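Local coordinates for SusD-like carbohydrate binding protein (Bacteroides vulgatus, PDB 3LEW) that probably binds carbohydrate at the bacterial outer membrane as a member of the SusD family, serving glycan uptake, at residues Trp30-Tyr40 with His258-Tyr269. Sequence-based numbering, arbitrary orientation.
Sequences WNYLMETFNSY and HAQTNDQSNASY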
loop_
_atom_site.group_PDB
_atom_site.type_symbol
_atom_site.label_atom_id
_atom_site.label_comp_id
_atom_site.label_asym_id
_atom_site.label_seq_id
_atom_site.Cartn_x
_atom_site.Cartn_y
_atom_site.Cartn_z
ATOM N N TRP A 30 14.573 -1.385 -9.094
ATOM C CA TRP A 30 13.814 -0.495 -8.200
ATOM C C TRP A 30 13.126 0.598 -9.030
ATOM O O TRP A 30 11.914 0.857 -8.896
ATOM C CB TRP A 30 14.738 0.143 -7.146
ATOM C CG TRP A 30 13.955 1.105 -6.283
ATOM C CD1 TRP A 30 13.937 2.449 -6.377
ATOM C CD2 TRP A 30 13.012 0.745 -5.286
ATOM N NE1 TRP A 30 13.060 2.985 -5.458
ATOM C CE2 TRP A 30 12.471 1.958 -4.766
ATOM C CE3 TRP A 30 12.572 -0.483 -4.753
ATOM C CZ2 TRP A 30 11.518 1.971 -3.732
ATOM C CZ3 TRP A 30 11.630 -0.471 -3.740
ATOM C CH2 TRP A 30 11.108 0.765 -3.240
ATOM N N ASN A 31 13.906 1.260 -9.885
ATOM C CA ASN A 31 13.398 2.293 -10.797
ATOM C C ASN A 31 12.227 1.747 -11.631
ATOM O O ASN A 31 11.186 2.373 -11.786
ATOM C CB ASN A 31 14.508 2.778 -11.735
ATOM C CG ASN A 31 14.193 4.120 -12.369
ATOM O OD1 ASN A 31 14.270 5.160 -11.708
ATOM N ND2 ASN A 31 13.854 4.110 -13.650
ATOM N N TYR A 32 12.426 0.559 -12.203
ATOM C CA TYR A 32 11.368 -0.029 -13.020
ATOM C C TYR A 32 10.093 -0.246 -12.214
ATOM O O TYR A 32 8.993 0.032 -12.725
ATOM C CB TYR A 32 11.850 -1.379 -13.617
ATOM C CG TYR A 32 10.935 -1.954 -14.647
ATOM C CD1 TYR A 32 10.914 -1.450 -15.940
ATOM C CD2 TYR A 32 10.123 -3.029 -14.365
ATOM C CE1 TYR A 32 10.047 -1.978 -16.904
ATOM C CE2 TYR A 32 9.267 -3.547 -15.327
ATOM C CZ TYR A 32 9.241 -3.011 -16.587
ATOM O OH TYR A 32 8.387 -3.566 -17.538
ATOM N N LEU A 33 10.227 -0.741 -10.968
ATOM C CA LEU A 33 9.090 -0.997 -10.101
ATOM C C LEU A 33 8.297 0.275 -9.854
ATOM O O LEU A 33 7.083 0.249 -9.885
ATOM C CB LEU A 33 9.570 -1.548 -8.772
ATOM C CG LEU A 33 8.560 -1.843 -7.729
ATOM C CD1 LEU A 33 7.548 -2.882 -8.238
ATOM C CD2 LEU A 33 9.236 -2.345 -6.396
HETATM N N MSE A 34 9.034 1.350 -9.597
HETATM C CA MSE A 34 8.416 2.632 -9.171
HETATM C C MSE A 34 7.960 3.552 -10.262
HETATM O O MSE A 34 6.939 4.312 -10.086
HETATM C CB MSE A 34 9.350 3.355 -8.207
HETATM C CG MSE A 34 9.633 2.616 -6.919
HETATM SE SE MSE A 34 7.997 2.353 -5.823
HETATM C CE MSE A 34 7.181 4.026 -5.777
ATOM N N GLU A 35 8.628 3.497 -11.400
ATOM C CA GLU A 35 8.474 4.505 -12.448
ATOM C C GLU A 35 7.707 4.080 -13.692
ATOM O O GLU A 35 7.384 4.942 -14.528
ATOM C CB GLU A 35 9.850 5.000 -12.896
ATOM C CG GLU A 35 10.592 5.834 -11.893
ATOM C CD GLU A 35 10.008 7.257 -11.758
ATOM O OE1 GLU A 35 10.094 8.050 -12.725
ATOM O OE2 GLU A 35 9.447 7.570 -10.705
ATOM N N THR A 36 7.439 2.781 -13.865
ATOM C CA THR A 36 6.933 2.325 -15.153
ATOM C C THR A 36 5.418 2.567 -15.287
ATOM O O THR A 36 4.638 2.043 -14.522
ATOM C CB THR A 36 7.245 0.815 -15.329
ATOM O OG1 THR A 36 8.670 0.663 -15.223
ATOM C CG2 THR A 36 6.743 0.294 -16.678
ATOM N N PHE A 37 5.036 3.320 -16.320
ATOM C CA PHE A 37 3.626 3.491 -16.633
ATOM C C PHE A 37 3.036 2.274 -17.338
ATOM O O PHE A 37 3.694 1.673 -18.203
ATOM C CB PHE A 37 3.433 4.672 -17.582
ATOM C CG PHE A 37 3.539 6.049 -16.939
ATOM C CD1 PHE A 37 2.537 6.537 -16.100
ATOM C CD2 PHE A 37 4.619 6.886 -17.222
ATOM C CE1 PHE A 37 2.625 7.837 -15.561
ATOM C CE2 PHE A 37 4.660 8.177 -16.682
ATOM C CZ PHE A 37 3.654 8.623 -15.848
ATOM N N ASN A 38 1.759 1.977 -17.054
ATOM C CA ASN A 38 0.921 1.260 -18.050
ATOM C C ASN A 38 -0.276 2.165 -18.433
ATOM O O ASN A 38 -1.385 2.061 -17.877
ATOM C CB ASN A 38 0.500 -0.136 -17.558
ATOM C CG ASN A 38 -0.261 -0.903 -18.609
ATOM O OD1 ASN A 38 -0.159 -0.590 -19.816
ATOM N ND2 ASN A 38 -1.044 -1.893 -18.189
ATOM N N SER A 39 -0.006 3.088 -19.357
ATOM C CA SER A 39 -0.839 4.286 -19.565
ATOM C C SER A 39 -0.677 5.204 -18.383
ATOM O O SER A 39 -0.255 4.803 -17.302
ATOM C CB SER A 39 -2.326 3.977 -19.822
ATOM O OG SER A 39 -3.133 3.852 -18.645
ATOM N N TYR A 40 -1.077 6.451 -18.564
ATOM C CA TYR A 40 -1.095 7.394 -17.474
ATOM C C TYR A 40 -1.967 7.002 -16.278
ATOM O O TYR A 40 -1.749 7.521 -15.181
ATOM C CB TYR A 40 -1.514 8.773 -17.956
ATOM C CG TYR A 40 -0.430 9.531 -18.712
ATOM C CD1 TYR A 40 0.698 9.977 -18.063
ATOM C CD2 TYR A 40 -0.551 9.810 -20.075
ATOM C CE1 TYR A 40 1.699 10.657 -18.727
ATOM C CE2 TYR A 40 0.455 10.519 -20.752
ATOM C CZ TYR A 40 1.572 10.934 -20.061
ATOM O OH TYR A 40 2.599 11.642 -20.654
ATOM N N HIS A 258 9.980 6.650 -2.157
ATOM C CA HIS A 258 10.577 6.872 -3.488
ATOM C C HIS A 258 10.621 8.379 -3.815
ATOM O O HIS A 258 9.580 9.033 -3.953
ATOM C CB HIS A 258 9.782 6.083 -4.531
ATOM C CG HIS A 258 10.264 6.220 -5.937
ATOM N ND1 HIS A 258 11.522 5.836 -6.334
ATOM C CD2 HIS A 258 9.632 6.663 -7.053
ATOM C CE1 HIS A 258 11.652 6.067 -7.635
ATOM N NE2 HIS A 258 10.518 6.551 -8.096
ATOM N N ALA A 259 11.814 8.929 -3.943
ATOM C CA ALA A 259 11.981 10.372 -4.214
ATOM C C ALA A 259 11.689 10.671 -5.686
ATOM O O ALA A 259 11.773 9.792 -6.562
ATOM C CB ALA A 259 13.401 10.835 -3.881
ATOM N N GLN A 260 11.352 11.930 -5.927
ATOM C CA GLN A 260 11.014 12.447 -7.260
ATOM C C GLN A 260 11.759 13.719 -7.586
ATOM O O GLN A 260 11.906 14.612 -6.726
ATOM C CB GLN A 260 9.511 12.653 -7.328
ATOM C CG GLN A 260 8.772 11.320 -7.280
ATOM C CD GLN A 260 8.832 10.620 -8.583
ATOM O OE1 GLN A 260 8.138 11.053 -9.499
ATOM N NE2 GLN A 260 9.624 9.515 -8.696
ATOM N N THR A 261 12.259 13.793 -8.823
ATOM C CA THR A 261 13.005 14.931 -9.300
ATOM C C THR A 261 12.642 15.116 -10.754
ATOM O O THR A 261 12.003 14.262 -11.346
ATOM C CB THR A 261 14.543 14.691 -9.240
ATOM O OG1 THR A 261 14.877 13.652 -10.185
ATOM C CG2 THR A 261 14.965 14.249 -7.848
ATOM N N ASN A 262 13.079 16.211 -11.357
ATOM C CA ASN A 262 12.735 16.461 -12.757
ATOM C C ASN A 262 13.227 15.350 -13.672
ATOM O O ASN A 262 12.562 15.055 -14.669
ATOM C CB ASN A 262 13.259 17.804 -13.228
ATOM C CG ASN A 262 12.622 18.250 -14.560
ATOM O OD1 ASN A 262 11.385 18.168 -14.775
ATOM N ND2 ASN A 262 13.467 18.713 -15.450
ATOM N N ASP A 263 14.329 14.683 -13.307
ATOM C CA ASP A 263 14.940 13.555 -14.012
ATOM C C ASP A 263 14.224 12.222 -13.786
ATOM O O ASP A 263 14.387 11.259 -14.525
ATOM C CB ASP A 263 16.372 13.387 -13.476
ATOM C CG ASP A 263 17.057 14.729 -13.206
ATOM O OD1 ASP A 263 17.361 15.439 -14.186
ATOM O OD2 ASP A 263 17.290 15.070 -12.020
ATOM N N GLN A 264 13.506 12.132 -12.683
ATOM C CA GLN A 264 12.867 10.888 -12.269
ATOM C C GLN A 264 11.492 11.282 -11.708
ATOM O O GLN A 264 11.338 11.454 -10.496
ATOM C CB GLN A 264 13.751 10.209 -11.218
ATOM C CG GLN A 264 13.177 9.008 -10.489
ATOM C CD GLN A 264 14.175 8.458 -9.488
ATOM O OE1 GLN A 264 15.205 7.910 -9.884
ATOM N NE2 GLN A 264 13.912 8.653 -8.195
ATOM N N SER A 265 10.533 11.458 -12.601
ATOM C CA SER A 265 9.258 12.117 -12.264
ATOM C C SER A 265 7.995 11.360 -12.661
ATOM O O SER A 265 6.885 11.907 -12.492
ATOM C CB SER A 265 9.198 13.505 -12.881
ATOM O OG SER A 265 9.229 13.427 -14.289
ATOM N N ASN A 266 8.114 10.127 -13.128
ATOM C CA ASN A 266 6.897 9.410 -13.534
ATOM C C ASN A 266 5.984 9.092 -12.374
ATOM O O ASN A 266 4.748 9.249 -12.496
ATOM C CB ASN A 266 7.215 8.107 -14.267
ATOM C CG ASN A 266 7.934 8.288 -15.596
ATOM O OD1 ASN A 266 8.130 9.390 -16.106
ATOM N ND2 ASN A 266 8.320 7.135 -16.194
ATOM N N ALA A 267 6.523 8.647 -11.232
ATOM C CA ALA A 267 5.676 8.242 -10.140
ATOM C C ALA A 267 4.810 9.399 -9.629
ATOM O O ALA A 267 3.690 9.158 -9.168
ATOM C CB ALA A 267 6.514 7.640 -8.961
ATOM N N SER A 268 5.347 10.614 -9.736
ATOM C CA SER A 268 4.647 11.818 -9.268
ATOM C C SER A 268 3.256 11.975 -9.907
ATOM O O SER A 268 2.385 12.649 -9.349
ATOM C CB SER A 268 5.465 13.064 -9.555
ATOM O OG SER A 268 6.683 13.068 -8.838
ATOM N N TYR A 269 3.067 11.418 -11.092
ATOM C CA TYR A 269 1.812 11.567 -11.810
ATOM C C TYR A 269 0.630 11.078 -10.970
ATOM O O TYR A 269 -0.507 11.595 -11.109
ATOM C CB TYR A 269 1.879 10.851 -13.180
ATOM C CG TYR A 269 0.818 11.282 -14.159
ATOM C CD1 TYR A 269 -0.454 10.679 -14.151
ATOM C CD2 TYR A 269 1.072 12.264 -15.098
ATOM C CE1 TYR A 269 -1.440 11.059 -15.077
ATOM C CE2 TYR A 269 0.101 12.667 -16.010
ATOM C CZ TYR A 269 -1.158 12.033 -15.995
ATOM O OH TYR A 269 -2.131 12.393 -16.885
#
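Glu35, in the last turn of helix 19-35, sinks its carboxylate into the loop that follows strand 254-258. Glu35 OE2 takes three hydrogen bonds: Gln260 NE2 comes in on the syn side at 2.8 Å and His258 NE2 on the anti side at 3.0 Å, both tilted about 30° from the carboxylate plane, and the backbone N of Ala267 from above it. Glu35 OE1 receives the backbone N of Asn266 at 2.9 Å. The Asn266 side chain turns back to the helix end, its ND2 giving a fairly straight bond (160°) to Glu35 O.

Around this polar knot, selenomethionine Met34 lays CB over the centre of the His258 ring, a CH-pi contact 3.4 Å from the centroid. With CG of His258 anti to its backbone N (chi1 179°), the imidazole turns one face to Met34 CB while NE2, at its edge, points in the ring plane to Glu35 OE2, a His-carboxylate hydrogen bond; Trp30 NE1 donates a weak hydrogen bond to His258 ND1.

Farther along, three aromatic rings gather. Tyr40 and Tyr269 form an offset stack, centroids 4.6 Å apart, and Phe37 turns its edge to the Tyr269 face in an offset edge-to-face pair. Tyr269 OH is hydrogen-bonded to Tyr283 OH.

A glutamine in place of Glu35 would probably set an NH2 against N-H donors and leave His258 without its carboxylate mate. So many N-H groups probably stabilise the carboxylate's negative charge; their bonds join a helix of this SusD-family, TPR-clan protein to a loop over 200 residues later.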